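Local atomic coordinates of FBP protein (Leishmania major, PDB entry 5OEZ), a protein that probably catalyses the hydrolysis of fructose 1,6-bisphosphate to fructose 6-phosphate and phosphate, a step of gluconeogenesis, as a magnesium-dependent homotetramer. Residues P204-P209 with E293-K298. Numbering follows the deposited sequence.
Sequences PHISIP and EQAGGK
Ile-208 and Ala-295 meet where the Schellman motif ending helix 281-294 touches the linker 204-209, which is extended from Ile-206 onward. In this class 1 fructose-1,6-bisphosphatase, the linker leads from edge strand 198-203 of the eight-stranded sheet to strand 214-216 of the second sheet, so the contact joins the connection between the two sheets to the C-terminal end of helix 281-294. Gly-296 makes the turn possible: its positive phi (93°) would press a beta carbon against the preceding carbonyl oxygen, and its N bonds back to Glu-293 O at 2.9 Å.

Because the helix stops here, the carbonyl of Ala-295 is turned to the linker. Ile-208 N donates to Ala-295 O (2.9 Å, 155° at the hydrogen). The same oxygen also has a weaker CA-H...O contact with Ser-207 CA (3.3 Å), which supplements the N-H bond. Ser-207 itself directs its CB away from the helix end, as suits a polar residue at an exposed position.

The apolar contacts lie beside this bond. Ala-295 CB, a lone methyl, sits 3.4 Å from Ile-206 O and 3.8 Å from Ile-208 CG1. Leu-260 of helix 252-262 touches both Ala-295 and Ile-208, and its neighbour Leu-261 packs on Ile-206; the branched isoleucines thus fill a buried layer between linker and helix. With CG1 anti to its carbonyl carbon (chi1 -50°) and the chain then extended, Ile-208 reaches on past Ala-295 to Gly-297. That glycine leaves room for the methyl: Ile-208 CD1 rests 3.8 Å from Gly-297 CA, where a beta carbon would clash.

Farther along, one water lies between the segments, 2.9 Å from Gly-296 O and 3.1 Å from Pro-209 O.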
loop_
_atom_site.group_PDB
_atom_site.type_symbol
_atom_site.label_atom_id
_atom_site.label_comp_id
_atom_site.label_asym_id
_atom_site.label_seq_id
_atom_site.Cartn_x
_atom_site.Cartn_y
_atom_site.Cartn_z
ATOM N N PRO C 204 -9.934 -13.313 18.510
ATOM C CA PRO C 204 -10.331 -13.023 19.898
ATOM C C PRO C 204 -10.163 -14.260 20.786
ATOM O O PRO C 204 -10.376 -15.367 20.316
ATOM C CB PRO C 204 -11.805 -12.646 19.767
ATOM C CG PRO C 204 -12.264 -13.394 18.545
ATOM C CD PRO C 204 -11.097 -13.494 17.615
ATOM N N HIS C 205 -9.778 -14.060 22.048
ATOM C CA HIS C 205 -9.706 -15.130 23.044
ATOM C C HIS C 205 -8.845 -16.318 22.579
ATOM O O HIS C 205 -9.318 -17.445 22.472
ATOM C CB HIS C 205 -11.118 -15.583 23.437
ATOM C CG HIS C 205 -11.992 -14.471 23.937
ATOM N ND1 HIS C 205 -11.598 -13.595 24.931
ATOM C CD2 HIS C 205 -13.246 -14.101 23.586
ATOM C CE1 HIS C 205 -12.570 -12.729 25.161
ATOM N NE2 HIS C 205 -13.581 -13.015 24.359
ATOM N N ILE C 206 -7.573 -16.039 22.315
ATOM C CA ILE C 206 -6.624 -17.080 21.940
ATOM C C ILE C 206 -6.407 -18.045 23.110
ATOM O O ILE C 206 -6.106 -17.612 24.225
ATOM C CB ILE C 206 -5.268 -16.490 21.518
ATOM C CG1 ILE C 206 -5.429 -15.697 20.224
ATOM C CG2 ILE C 206 -4.235 -17.598 21.335
ATOM C CD1 ILE C 206 -4.211 -14.919 19.803
ATOM N N SER C 207 -6.582 -19.338 22.839
ATOM C CA SER C 207 -6.406 -20.397 23.827
ATOM C C SER C 207 -5.402 -21.389 23.275
ATOM O O SER C 207 -5.668 -22.000 22.241
ATOM C CB SER C 207 -7.723 -21.146 24.082
ATOM O OG SER C 207 -8.664 -20.353 24.769
ATOM N N ILE C 208 -4.280 -21.565 23.969
ATOM C CA ILE C 208 -3.261 -22.570 23.574
ATOM C C ILE C 208 -3.823 -23.953 23.930
ATOM O O ILE C 208 -4.253 -24.170 25.057
ATOM C CB ILE C 208 -1.868 -22.463 24.310
ATOM C CG1 ILE C 208 -1.223 -21.066 24.325
ATOM C CG2 ILE C 208 -0.833 -23.433 23.708
ATOM C CD1 ILE C 208 -0.037 -20.964 25.272
ATOM N N PRO C 209 -3.830 -24.891 22.974
ATOM C CA PRO C 209 -4.272 -26.257 23.308
ATOM C C PRO C 209 -3.484 -26.883 24.471
ATOM O O PRO C 209 -2.308 -26.598 24.618
ATOM C CB PRO C 209 -4.004 -27.037 22.015
ATOM C CG PRO C 209 -4.030 -26.002 20.920
ATOM C CD PRO C 209 -3.519 -24.735 21.535
ATOM N N GLU C 293 0.492 -17.567 29.781
ATOM C CA GLU C 293 -0.415 -17.940 30.901
ATOM C C GLU C 293 -1.850 -17.496 30.646
ATOM O O GLU C 293 -2.780 -18.253 30.877
ATOM C CB GLU C 293 0.061 -17.377 32.249
ATOM C CG GLU C 293 1.266 -18.090 32.859
ATOM C CD GLU C 293 1.484 -17.764 34.345
ATOM O OE1 GLU C 293 0.608 -17.113 34.964
ATOM O OE2 GLU C 293 2.537 -18.177 34.905
ATOM N N GLN C 294 -2.017 -16.264 30.166
ATOM C CA GLN C 294 -3.341 -15.717 29.871
ATOM C C GLN C 294 -4.060 -16.470 28.755
ATOM O O GLN C 294 -5.277 -16.436 28.682
ATOM C CB GLN C 294 -3.231 -14.234 29.534
ATOM C CG GLN C 294 -2.867 -13.367 30.732
ATOM C CD GLN C 294 -3.983 -13.306 31.761
ATOM O OE1 GLN C 294 -5.154 -13.121 31.430
ATOM N NE2 GLN C 294 -3.622 -13.468 33.018
ATOM N N ALA C 295 -3.308 -17.147 27.893
ATOM C CA ALA C 295 -3.888 -18.020 26.878
ATOM C C ALA C 295 -4.113 -19.461 27.350
ATOM O O ALA C 295 -4.528 -20.298 26.554
ATOM C CB ALA C 295 -2.999 -18.017 25.636
ATOM N N GLY C 296 -3.833 -19.755 28.619
ATOM C CA GLY C 296 -4.044 -21.088 29.187
ATOM C C GLY C 296 -2.851 -22.041 29.148
ATOM O O GLY C 296 -3.014 -23.218 29.395
ATOM N N GLY C 297 -1.663 -21.549 28.829
ATOM C CA GLY C 297 -0.455 -22.387 28.821
ATOM C C GLY C 297 0.335 -22.282 30.124
ATOM O O GLY C 297 -0.149 -21.709 31.094
ATOM N N LYS C 298 1.558 -22.815 30.114
ATOM C CA LYS C 298 2.497 -22.673 31.232
ATOM C C LYS C 298 3.761 -22.049 30.733
ATOM O O LYS C 298 4.152 -22.235 29.571
ATOM C CB LYS C 298 2.835 -24.008 31.868
ATOM C CG LYS C 298 1.716 -24.591 32.700
ATOM C CD LYS C 298 2.216 -25.718 33.593
ATOM C CE LYS C 298 1.081 -26.190 34.489
ATOM N NZ LYS C 298 1.536 -27.200 35.477
HETATM O O HOH W 1 -2.335 -25.261 27.409
#